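Local coordinates for 1,4-beta-N-Acetylmuramidase M1 (Streptomyces coelicolor, PDB 1JFX), which hydrolyses the beta-1,4 linkages between N-acetylmuramic acid and N-acetylglucosamine in peptidoglycan, acting as a secreted bacteriolytic lysozyme and diacetylmuramidase of glycosyl hydrolase family 25, at residues Q6-S11 with G188-V193; G56-A61 with A207-L212; N51-G56 with S87-T92; F160-A163 with A169-V172; V10-G15 with T38-D43. All blocks are in the same frame, centred on the assembly; numbering follows the deposited sequence.

Contact 1: residues Q6-S11 with G188-V193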
# COMPACT_ATOMS: atom_id res chain seq x y z
N GLN A 6 7.80 -12.79 -1.22
CA GLN A 6 7.21 -12.37 0.05
C GLN A 6 7.67 -11.00 0.52
O GLN A 6 8.76 -10.56 0.17
CB GLN A 6 7.57 -13.40 1.12
CG GLN A 6 6.93 -14.76 0.93
CD GLN A 6 5.47 -14.75 1.33
OE1 GLN A 6 5.12 -14.29 2.42
NE2 GLN A 6 4.61 -15.27 0.45
N GLY A 7 6.85 -10.36 1.34
CA GLY A 7 7.23 -9.05 1.86
C GLY A 7 6.49 -8.73 3.14
O GLY A 7 5.74 -9.56 3.66
N ILE A 8 6.71 -7.53 3.65
CA ILE A 8 6.01 -7.08 4.85
C ILE A 8 5.59 -5.64 4.66
O ILE A 8 5.93 -5.01 3.66
CB ILE A 8 6.92 -7.13 6.11
CG1 ILE A 8 8.15 -6.23 5.93
CG2 ILE A 8 7.35 -8.58 6.41
CD1 ILE A 8 9.02 -6.10 7.19
N ASP A 9 4.79 -5.12 5.59
CA ASP A 9 4.45 -3.70 5.56
C ASP A 9 4.51 -3.31 7.03
O ASP A 9 4.20 -4.12 7.92
CB ASP A 9 3.09 -3.39 4.92
CG ASP A 9 1.92 -4.00 5.66
OD1 ASP A 9 1.43 -3.41 6.66
OD2 ASP A 9 1.48 -5.08 5.21
N VAL A 10 4.98 -2.10 7.28
CA VAL A 10 5.16 -1.65 8.65
C VAL A 10 4.85 -0.17 8.82
O VAL A 10 4.75 0.56 7.84
CB VAL A 10 6.64 -1.81 9.09
CG1 VAL A 10 7.09 -3.24 8.92
CG2 VAL A 10 7.54 -0.88 8.27
N SER A 11 4.70 0.24 10.07
CA SER A 11 4.46 1.63 10.43
C SER A 11 5.20 1.83 11.75
O SER A 11 5.93 0.94 12.19
CB SER A 11 2.97 1.92 10.62
OG SER A 11 2.43 1.23 11.74
N GLY A 188 2.29 -12.02 11.95
CA GLY A 188 3.43 -12.83 11.59
C GLY A 188 4.69 -12.53 12.39
O GLY A 188 4.71 -11.70 13.29
N ARG A 189 5.75 -13.23 12.02
CA ARG A 189 7.05 -13.04 12.65
C ARG A 189 8.09 -12.93 11.54
O ARG A 189 8.01 -13.64 10.53
CB ARG A 189 7.39 -14.24 13.56
CG ARG A 189 6.61 -14.27 14.86
CD ARG A 189 6.98 -13.09 15.73
NE ARG A 189 6.30 -13.12 17.01
CZ ARG A 189 5.06 -12.67 17.22
NH1 ARG A 189 4.35 -12.14 16.23
NH2 ARG A 189 4.53 -12.73 18.44
N VAL A 190 9.02 -12.00 11.71
CA VAL A 190 10.10 -11.84 10.74
C VAL A 190 11.31 -11.33 11.50
O VAL A 190 11.20 -10.45 12.36
CB VAL A 190 9.74 -10.85 9.60
CG1 VAL A 190 9.69 -9.42 10.12
CG2 VAL A 190 10.77 -10.96 8.48
N GLY A 191 12.46 -11.91 11.21
CA GLY A 191 13.68 -11.47 11.86
C GLY A 191 13.86 -9.97 11.64
O GLY A 191 13.59 -9.46 10.55
N GLY A 192 14.29 -9.27 12.69
CA GLY A 192 14.49 -7.84 12.57
C GLY A 192 13.32 -7.00 13.04
O GLY A 192 13.46 -5.81 13.25
N VAL A 193 12.15 -7.62 13.17
CA VAL A 193 10.98 -6.91 13.66
C VAL A 193 10.53 -7.58 14.94
O VAL A 193 10.36 -8.81 14.99
CB VAL A 193 9.80 -6.96 12.67
CG1 VAL A 193 8.60 -6.26 13.27
CG2 VAL A 193 10.19 -6.29 11.36

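Contact 2: residues G56-A61 with A207-L212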
# COMPACT_ATOMS: atom_id res chain seq x y z
N GLY A 56 18.67 -3.63 0.65
CA GLY A 56 18.36 -4.29 -0.60
C GLY A 56 16.91 -4.72 -0.76
O GLY A 56 16.60 -5.51 -1.65
N ILE A 57 16.04 -4.19 0.09
CA ILE A 57 14.61 -4.50 0.02
C ILE A 57 13.97 -3.55 -1.01
O ILE A 57 14.26 -2.35 -1.02
CB ILE A 57 13.94 -4.26 1.42
CG1 ILE A 57 14.45 -5.28 2.45
CG2 ILE A 57 12.42 -4.34 1.29
CD1 ILE A 57 13.98 -6.72 2.18
N ILE A 58 13.14 -4.10 -1.89
CA ILE A 58 12.42 -3.28 -2.88
C ILE A 58 11.28 -2.71 -2.02
O ILE A 58 10.44 -3.45 -1.54
CB ILE A 58 11.89 -4.15 -4.04
CG1 ILE A 58 13.08 -4.72 -4.82
CG2 ILE A 58 11.01 -3.34 -4.96
CD1 ILE A 58 12.70 -5.76 -5.86
N ARG A 59 11.28 -1.40 -1.83
CA ARG A 59 10.31 -0.80 -0.92
C ARG A 59 9.56 0.40 -1.43
O ARG A 59 10.05 1.12 -2.30
CB ARG A 59 11.05 -0.42 0.36
CG ARG A 59 12.26 0.52 0.12
CD ARG A 59 11.85 1.96 0.30
NE ARG A 59 12.98 2.89 0.16
CZ ARG A 59 13.42 3.36 -1.00
NH1 ARG A 59 12.85 2.99 -2.13
NH2 ARG A 59 14.39 4.28 -1.02
N GLY A 60 8.37 0.60 -0.87
CA GLY A 60 7.53 1.72 -1.25
C GLY A 60 6.88 2.32 -0.02
O GLY A 60 7.03 1.79 1.09
N ALA A 61 6.15 3.41 -0.20
CA ALA A 61 5.47 4.10 0.90
C ALA A 61 3.96 4.01 0.74
O ALA A 61 3.46 3.80 -0.36
CB ALA A 61 5.88 5.55 0.91
N ALA A 207 11.17 -11.16 -11.06
CA ALA A 207 11.33 -10.25 -12.19
C ALA A 207 10.14 -9.31 -12.36
O ALA A 207 10.30 -8.14 -12.67
CB ALA A 207 11.57 -11.03 -13.48
N ARG A 208 8.93 -9.83 -12.15
CA ARG A 208 7.72 -9.03 -12.28
C ARG A 208 7.67 -7.97 -11.18
O ARG A 208 7.22 -6.85 -11.41
CB ARG A 208 6.48 -9.92 -12.23
CG ARG A 208 5.18 -9.18 -12.47
CD ARG A 208 4.04 -10.15 -12.80
NE ARG A 208 2.77 -9.45 -12.98
CZ ARG A 208 1.69 -10.00 -13.53
NH1 ARG A 208 1.72 -11.25 -13.96
NH2 ARG A 208 0.57 -9.29 -13.65
N LEU A 209 8.16 -8.32 -9.99
CA LEU A 209 8.18 -7.37 -8.87
C LEU A 209 9.13 -6.22 -9.22
O LEU A 209 8.81 -5.05 -9.00
CB LEU A 209 8.65 -8.07 -7.58
CG LEU A 209 8.90 -7.14 -6.38
CD1 LEU A 209 7.57 -6.53 -5.91
CD2 LEU A 209 9.55 -7.92 -5.24
N LEU A 210 10.29 -6.56 -9.76
CA LEU A 210 11.27 -5.55 -10.14
C LEU A 210 10.72 -4.67 -11.27
O LEU A 210 10.94 -3.45 -11.31
CB LEU A 210 12.59 -6.22 -10.58
CG LEU A 210 13.74 -5.28 -10.97
CD1 LEU A 210 14.18 -4.46 -9.75
CD2 LEU A 210 14.90 -6.10 -11.51
N ALA A 211 10.00 -5.30 -12.20
CA ALA A 211 9.38 -4.57 -13.30
C ALA A 211 8.35 -3.58 -12.75
O ALA A 211 8.21 -2.47 -13.27
CB ALA A 211 8.71 -5.55 -14.25
N LEU A 212 7.61 -3.98 -11.71
CA LEU A 212 6.62 -3.08 -11.12
C LEU A 212 7.36 -1.90 -10.47
O LEU A 212 6.95 -0.74 -10.60
CB LEU A 212 5.78 -3.82 -10.07
CG LEU A 212 4.75 -2.96 -9.33
CD1 LEU A 212 3.76 -2.36 -10.33
CD2 LEU A 212 4.02 -3.82 -8.29

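Contact 3: residues N51-G56 with S87-T92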
# COMPACT_ATOMS: atom_id res chain seq x y z
N ASN A 51 16.77 2.65 5.54
CA ASN A 51 17.34 1.36 5.90
C ASN A 51 16.83 0.19 5.06
O ASN A 51 17.59 -0.74 4.78
CB ASN A 51 17.12 1.11 7.40
CG ASN A 51 17.80 2.17 8.26
OD1 ASN A 51 18.79 2.79 7.86
ND2 ASN A 51 17.28 2.37 9.47
N ALA A 52 15.57 0.22 4.67
CA ALA A 52 15.06 -0.86 3.82
C ALA A 52 15.81 -0.80 2.49
O ALA A 52 16.24 -1.83 1.97
CB ALA A 52 13.56 -0.68 3.59
N TYR A 53 15.99 0.40 1.95
CA TYR A 53 16.70 0.55 0.68
C TYR A 53 18.14 0.04 0.82
O TYR A 53 18.61 -0.75 0.01
CB TYR A 53 16.71 2.03 0.24
CG TYR A 53 17.58 2.31 -0.97
CD1 TYR A 53 18.97 2.42 -0.84
CD2 TYR A 53 17.03 2.35 -2.25
CE1 TYR A 53 19.79 2.55 -1.96
CE2 TYR A 53 17.85 2.49 -3.38
CZ TYR A 53 19.22 2.58 -3.23
OH TYR A 53 20.05 2.62 -4.34
N ASN A 54 18.83 0.47 1.87
CA ASN A 54 20.22 0.05 2.04
C ASN A 54 20.37 -1.46 2.21
O ASN A 54 21.39 -2.05 1.85
CB ASN A 54 20.87 0.77 3.22
CG ASN A 54 21.10 2.26 2.95
OD1 ASN A 54 21.13 2.69 1.80
ND2 ASN A 54 21.27 3.04 4.02
N ALA A 55 19.34 -2.10 2.76
CA ALA A 55 19.39 -3.55 2.97
C ALA A 55 19.07 -4.33 1.71
O ALA A 55 19.18 -5.56 1.70
CB ALA A 55 18.42 -3.94 4.07
N GLY A 56 18.67 -3.63 0.65
CA GLY A 56 18.36 -4.29 -0.60
C GLY A 56 16.91 -4.72 -0.76
O GLY A 56 16.60 -5.51 -1.65
N SER A 87 10.88 7.12 -8.29
CA SER A 87 11.83 7.22 -9.39
C SER A 87 12.40 5.82 -9.56
O SER A 87 12.40 5.01 -8.62
CB SER A 87 12.94 8.24 -9.12
OG SER A 87 13.84 7.80 -8.13
N ARG A 88 12.86 5.52 -10.78
CA ARG A 88 13.39 4.20 -11.07
C ARG A 88 14.79 3.99 -10.51
O ARG A 88 15.74 4.68 -10.90
CB ARG A 88 13.42 3.97 -12.59
CG ARG A 88 14.11 2.67 -12.98
CD ARG A 88 14.11 2.46 -14.48
NE ARG A 88 14.70 1.16 -14.79
CZ ARG A 88 14.63 0.57 -15.99
NH1 ARG A 88 13.99 1.18 -16.98
NH2 ARG A 88 15.17 -0.62 -16.18
N ASP A 89 14.93 3.04 -9.59
CA ASP A 89 16.24 2.74 -9.02
C ASP A 89 16.37 1.29 -8.56
O ASP A 89 17.20 0.99 -7.70
CB ASP A 89 16.57 3.70 -7.86
CG ASP A 89 15.66 3.53 -6.66
OD1 ASP A 89 14.84 2.58 -6.62
OD2 ASP A 89 15.78 4.35 -5.73
N ASN A 90 15.57 0.41 -9.16
CA ASN A 90 15.54 -1.02 -8.84
C ASN A 90 15.02 -1.34 -7.44
O ASN A 90 14.88 -2.50 -7.09
CB ASN A 90 16.93 -1.66 -8.94
CG ASN A 90 17.54 -1.51 -10.31
OD1 ASN A 90 16.88 -1.74 -11.33
ND2 ASN A 90 18.82 -1.15 -10.35
N ARG A 91 14.71 -0.32 -6.64
CA ARG A 91 14.26 -0.58 -5.28
C ARG A 91 13.11 0.25 -4.76
O ARG A 91 12.87 0.27 -3.56
CB ARG A 91 15.43 -0.40 -4.30
CG ARG A 91 16.56 -1.37 -4.53
CD ARG A 91 17.61 -1.28 -3.42
NE ARG A 91 18.79 -2.04 -3.83
CZ ARG A 91 20.02 -1.85 -3.35
NH1 ARG A 91 20.24 -0.93 -2.43
NH2 ARG A 91 21.02 -2.55 -3.85
N THR A 92 12.40 0.94 -5.66
CA THR A 92 11.30 1.78 -5.20
C THR A 92 9.99 1.39 -5.85
O THR A 92 9.85 1.43 -7.07
CB THR A 92 11.59 3.25 -5.52
OG1 THR A 92 12.87 3.59 -4.98
CG2 THR A 92 10.53 4.16 -4.88
O HOH W 1 19.57 1.34 -6.64

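Contact 4: residues F160-A163 with A169-V172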
# COMPACT_ATOMS: atom_id res chain seq x y z
N PHE A 160 -4.09 -3.93 -7.37
CA PHE A 160 -4.85 -4.17 -6.14
C PHE A 160 -4.06 -4.90 -5.06
O PHE A 160 -3.50 -5.97 -5.29
CB PHE A 160 -6.11 -4.98 -6.54
CG PHE A 160 -7.03 -5.34 -5.40
CD1 PHE A 160 -7.44 -4.39 -4.47
CD2 PHE A 160 -7.57 -6.63 -5.33
CE1 PHE A 160 -8.38 -4.72 -3.48
CE2 PHE A 160 -8.51 -6.97 -4.34
CZ PHE A 160 -8.91 -6.01 -3.42
N TRP A 161 -4.00 -4.30 -3.87
CA TRP A 161 -3.34 -4.92 -2.72
C TRP A 161 -4.48 -5.25 -1.76
O TRP A 161 -5.04 -4.38 -1.10
CB TRP A 161 -2.35 -3.94 -2.09
CG TRP A 161 -1.67 -4.46 -0.85
CD1 TRP A 161 -1.76 -5.71 -0.31
CD2 TRP A 161 -0.82 -3.71 0.01
NE1 TRP A 161 -1.02 -5.79 0.85
CE2 TRP A 161 -0.43 -4.56 1.07
CE3 TRP A 161 -0.36 -2.38 0.00
CZ2 TRP A 161 0.41 -4.14 2.10
CZ3 TRP A 161 0.47 -1.95 1.03
CH2 TRP A 161 0.85 -2.83 2.07
N VAL A 162 -4.84 -6.53 -1.72
CA VAL A 162 -5.96 -6.97 -0.90
C VAL A 162 -5.58 -7.41 0.49
O VAL A 162 -4.63 -8.16 0.67
CB VAL A 162 -6.72 -8.12 -1.63
CG1 VAL A 162 -5.78 -9.25 -1.97
CG2 VAL A 162 -7.89 -8.61 -0.76
N ALA A 163 -6.33 -6.93 1.47
CA ALA A 163 -6.10 -7.33 2.86
C ALA A 163 -7.14 -8.40 3.16
O ALA A 163 -8.34 -8.12 3.14
CB ALA A 163 -6.29 -6.14 3.80
N ALA A 169 -6.46 -18.31 0.11
CA ALA A 169 -6.40 -17.49 -1.11
C ALA A 169 -7.37 -16.34 -0.83
O ALA A 169 -8.41 -16.53 -0.20
CB ALA A 169 -6.85 -18.30 -2.33
N PRO A 170 -7.05 -15.13 -1.32
CA PRO A 170 -7.94 -13.99 -1.07
C PRO A 170 -9.16 -13.85 -1.96
O PRO A 170 -9.13 -14.21 -3.14
CB PRO A 170 -6.99 -12.80 -1.23
CG PRO A 170 -6.13 -13.25 -2.40
CD PRO A 170 -5.89 -14.74 -2.14
N THR A 171 -10.23 -13.31 -1.39
CA THR A 171 -11.44 -13.04 -2.15
C THR A 171 -11.22 -11.69 -2.82
O THR A 171 -10.88 -10.70 -2.17
CB THR A 171 -12.68 -13.00 -1.24
OG1 THR A 171 -12.89 -14.30 -0.70
CG2 THR A 171 -13.93 -12.58 -2.04
N VAL A 172 -11.41 -11.65 -4.13
CA VAL A 172 -11.20 -10.43 -4.90
C VAL A 172 -12.51 -9.85 -5.42
O VAL A 172 -13.32 -10.58 -6.00
CB VAL A 172 -10.28 -10.75 -6.11
CG1 VAL A 172 -10.09 -9.50 -6.99
CG2 VAL A 172 -8.94 -11.27 -5.61

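Contact 5: residues V10-G15 with T38-D43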
# COMPACT_ATOMS: atom_id res chain seq x y z
N VAL A 10 4.98 -2.10 7.28
CA VAL A 10 5.16 -1.65 8.65
C VAL A 10 4.85 -0.17 8.82
O VAL A 10 4.75 0.56 7.84
CB VAL A 10 6.64 -1.81 9.09
CG1 VAL A 10 7.09 -3.24 8.92
CG2 VAL A 10 7.54 -0.88 8.27
N SER A 11 4.70 0.24 10.07
CA SER A 11 4.46 1.63 10.43
C SER A 11 5.20 1.83 11.75
O SER A 11 5.93 0.94 12.19
CB SER A 11 2.97 1.92 10.62
OG SER A 11 2.43 1.23 11.74
N HIS A 12 5.00 2.97 12.39
CA HIS A 12 5.69 3.22 13.65
C HIS A 12 5.33 2.17 14.70
O HIS A 12 6.07 1.98 15.67
CB HIS A 12 5.36 4.62 14.20
CG HIS A 12 4.14 4.65 15.05
ND1 HIS A 12 2.86 4.52 14.53
CD2 HIS A 12 3.99 4.73 16.39
CE1 HIS A 12 1.99 4.51 15.52
NE2 HIS A 12 2.65 4.63 16.66
N TRP A 13 4.21 1.47 14.52
CA TRP A 13 3.82 0.45 15.50
C TRP A 13 4.86 -0.66 15.62
O TRP A 13 4.95 -1.34 16.65
CB TRP A 13 2.48 -0.19 15.14
CG TRP A 13 1.29 0.70 15.33
CD1 TRP A 13 0.50 1.22 14.35
CD2 TRP A 13 0.74 1.15 16.58
NE1 TRP A 13 -0.52 1.97 14.91
CE2 TRP A 13 -0.39 1.94 16.27
CE3 TRP A 13 1.09 0.96 17.92
CZ2 TRP A 13 -1.18 2.54 17.26
CZ3 TRP A 13 0.30 1.56 18.91
CH2 TRP A 13 -0.82 2.35 18.57
N GLN A 14 5.64 -0.87 14.56
CA GLN A 14 6.67 -1.90 14.57
C GLN A 14 7.98 -1.48 15.23
O GLN A 14 8.91 -2.29 15.33
CB GLN A 14 6.92 -2.41 13.14
CG GLN A 14 5.91 -3.46 12.68
CD GLN A 14 4.49 -2.95 12.68
OE1 GLN A 14 4.17 -1.98 12.00
NE2 GLN A 14 3.62 -3.60 13.45
N GLY A 15 8.06 -0.23 15.67
CA GLY A 15 9.25 0.26 16.35
C GLY A 15 10.53 0.25 15.55
O GLY A 15 10.52 0.50 14.34
N THR A 38 -4.36 14.69 6.35
CA THR A 38 -3.75 15.90 5.83
C THR A 38 -2.47 16.33 6.52
O THR A 38 -1.73 17.14 5.97
CB THR A 38 -4.70 17.10 5.95
OG1 THR A 38 -4.84 17.45 7.33
CG2 THR A 38 -6.08 16.75 5.38
N ASN A 39 -2.23 15.84 7.74
CA ASN A 39 -1.05 16.31 8.45
C ASN A 39 -0.35 15.34 9.38
O ASN A 39 0.41 15.75 10.26
CB ASN A 39 -1.42 17.57 9.24
CG ASN A 39 -2.53 17.32 10.22
OD1 ASN A 39 -2.69 16.21 10.73
ND2 ASN A 39 -3.31 18.36 10.52
N TYR A 40 -0.59 14.05 9.20
CA TYR A 40 0.09 13.08 10.04
C TYR A 40 1.26 12.52 9.23
O TYR A 40 1.10 12.22 8.04
CB TYR A 40 -0.84 11.93 10.43
CG TYR A 40 -0.13 10.85 11.20
CD1 TYR A 40 0.52 9.80 10.55
CD2 TYR A 40 -0.10 10.87 12.60
CE1 TYR A 40 1.19 8.81 11.26
CE2 TYR A 40 0.57 9.89 13.32
CZ TYR A 40 1.22 8.86 12.65
OH TYR A 40 1.88 7.88 13.37
N LYS A 41 2.42 12.39 9.86
CA LYS A 41 3.60 11.82 9.22
C LYS A 41 4.14 10.76 10.18
O LYS A 41 4.35 11.04 11.36
CB LYS A 41 4.69 12.88 8.97
CG LYS A 41 5.90 12.33 8.21
CD LYS A 41 5.48 11.80 6.84
CE LYS A 41 6.63 11.15 6.10
NZ LYS A 41 7.76 12.11 5.84
N ASP A 42 4.35 9.55 9.68
CA ASP A 42 4.87 8.47 10.51
C ASP A 42 6.29 8.80 10.97
O ASP A 42 7.17 9.08 10.14
CB ASP A 42 4.85 7.16 9.71
CG ASP A 42 5.18 5.95 10.56
OD1 ASP A 42 6.35 5.82 10.97
OD2 ASP A 42 4.26 5.14 10.81
N ASP A 43 6.51 8.77 12.28
CA ASP A 43 7.83 9.12 12.82
C ASP A 43 8.97 8.20 12.45
O ASP A 43 10.13 8.61 12.51
CB ASP A 43 7.78 9.23 14.35
CG ASP A 43 7.07 10.48 14.83
OD1 ASP A 43 7.26 11.55 14.21
OD2 ASP A 43 6.33 10.39 15.83
O HOH W 2 2.01 5.62 12.13

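Contact 1: residues Q6-S11 with G188-V193
Ile8 meets Val190 and Val193 where the first strand of the glycosyl hydrolase 25 beta-alpha-barrel faces the beta turn between strands 188-190 and 193-194. Strand 6-10 shows the alternation of sides expected of a barrel strand. Its first residue, Gln6, bonds through its side-chain amide to the chain's N-terminal residues and to Tyr184. After Gly7, which has no side chain, Ile8 carries the contact with both branches: CG2 lies 4.5 Å from Val190 CG1, and CD1 reaches to 4.3 Å from Val193 CG2. These are loose van der Waals approaches, within an apolar layer to which Trp19 and Val22 of helix 19-24, and Val197 of strand 196-202, contribute. Asp9, a predicted active-site residue, lies outside this apolar layer; its OD2 is bonded to Gln183 and Asn200. On the other segment, Val190 to Val193 forms a type II turn whose third residue, Gly192, has a positive phi of 95° that favours glycine. The reversal puts both valines on the same side, facing Ile8, and is closed by the bond from Val193 N to Val190 O, 3.1 Å long.

Contact 2: residues G56-A61 with A207-L212
Ile58 sends its CD1 methyl against the isobutyl group of Leu209, the two side chains reaching toward each other tip to tip. CD1 of Ile58 lies 3.9 Å from Leu209 CD2, and the branching carbon CG of Leu209 follows at 4.1 Å from the same methyl. Leu210 joins from the next position on the helix. Its CB does not point at the strand, yet the end of its side chain comes closer, bringing CD1 to 4.4 Å from Ile58 CD1. A single methyl is thus met by two consecutive leucines, one more closely than the other. The reach of Ile58 follows from its torsions: CG1 stands opposite the carbonyl carbon (chi1 -66°) and the chain then runs extended to CD1 (chi2 171°), so that the methyl is carried well out from the strand. Here the C-terminal helix 206-214 of the lysozyme domain packs across the N-terminal end of the parallel strands of the beta-alpha-barrel, Ile58 being the first residue of strand 58-64. The nearest CA atoms, those of Ile58 and Leu210, are 7.7 Å apart, and the gap between the backbones is spanned by these aliphatic side chains. Leu209, the buried member of the helix pair, also touches Phe29 and Phe202 of strands 29-36 and 196-202, and Val5 just before strand 6-10; Leu93 packs on Ile58. Arg59 leaves the opposite side of the strand, its NE bonded to Tyr49 O and its NH1 to Thr92 OG1.

Contact 3: residues N51-G56 with S87-T92
The C-terminal end of helix 45-54, closed by a Schellman motif at Gly56, meets the loop between helix 72-81 and barrel strand 96-98 through a cation-pi contact. Arg91 lies over one face of the Tyr53 ring. Its CZ is 4.8 Å from the ring centroid and 20° off the normal, while CD makes a CH-pi contact at 4.0 Å from that centroid. The guanidinium and ring planes stand 51° apart, so the groups do not stack flat; NH1 is the nitrogen that descends on the ring, 3.5 Å from Tyr53 CE1. An extended chain from CG to NE carries the guanidinium across the ring face toward the helix end. There NH1 also makes a weak bond with Tyr53 O, at 2.9 Å, and Gly56 CA lies over a guanidinium face. Gly56 N bonds to the same carbonyl oxygen. On the loop side, Asp89 OD1 forms an Asx turn with Arg91 N and also accepts from Thr92 OG1, the two donors arriving from opposite faces of the carboxylate plane. A water bridges Tyr53 OH and Asp89 O, 2.7 Å from the hydroxyl. A positive charge placed at a helix C-terminus would be expected to interact favourably with the helix dipole, and the phenol face probably adds to its stabilisation, in a contact at the protein surface.

Contact 4: residues F160-A163 with A169-V172
Val162 crosses Pro170 at about a right angle in the aliphatic part of a contact made wholly by van der Waals packing: its CG1 methyl sits 3.8 Å from Pro170 CB and 4.0 Å from Pro170 CG, and so bears on one side of the proline ring. The second methyl of the same valine, CG2, turns instead to the main chain, 3.9 Å from Thr171 O. This division of labour follows from the side-chain rotation, which leaves CG2 opposite the backbone N and CG1 between N and the carbonyl carbon (chi1 55°). Trp179 packs on Val162, Pro170 and Val172. Strand 160-163 is one of the parallel strands of the beta-alpha-barrel, flanked by strands 136-139 and 181-185, and segment 169-172 belongs to the loop that leads from it to strand 181-185. The strand's residues alternate: Phe160 and Val162 face this loop, whereas Trp161 looks the other way, its NE1 bonded to Asn200 OD1. The aromatic part joins Phe160 to Val172; the two side chains pass alongside each other, running in opposite senses, with CE2 of Phe160 4.0 Å from Val172 CG1. Phe176 stacks on the same phenyl ring, and Pro173 touches it as well.

Contact 5: residues V10-G15 with T38-D43
This is a polar, water-assisted contact between two loops at the C-terminal end of the strands of the beta-alpha-barrel: the 3-10 turn after strand 6-10 and the segment that leaves the short strand 40-41 for helix 45-54. Asp42 is its centre. Its OD2 uses the syn lone pair to accept from His12 N at 2.8 Å, with an N-H...O angle of 144°, while OD1 accepts from Arg44 N and caps the turn leading into the helix. One carboxylate therefore holds two pieces of backbone, the start of the 3-10 turn on one side and the approach to a helix on the other. The CB carbons of Ser11 and His12 lie against the carboxylate, Ser11 CB 3.5 Å from Asp42 OD2. His12 is folded back by its first torsion, chi1 87°, with CG between the backbone N and carbonyl carbon; this brings the ring edge near OD2, with ring and carboxylate planes 61° apart. Gln14 OE1 receives Ser11 N in the carbonyl plane, a bond within the turn that follows predicted active-site Asp9 in the chain. Tyr40 crosses His12 at about a right angle, its OH 3.7 Å from His12 ND1, too far for direct bonding. A water fills the role: it lies 2.8 Å from His12 ND1 and 2.6 Å from Tyr40 OH, and donates to Asp42 OD2 at 2.7 Å.

The five contacts lie within one lysozyme domain and largely gather round its barrel sheet. Contacts 1 and 5 share Val10 and Ser11, and contacts 2 and 3 share Gly56, their centres about 8 Å apart; the latter pair also meet where Arg59 N bonds Arg91 O. Contacts 3 and 4 lie on opposite sides of the chain's centre, about 25 Å apart between centres. Along the chain, contact 5 closes first, then contact 3, then the short contact 4, whereas contacts 1 and 2 span most of the sequence and cross each other. The long closures bring late segments back to early strands, and Asp9 OD2 packs on Trp161, so that segments 6-11 and 160-163 meet beside a predicted active-site residue.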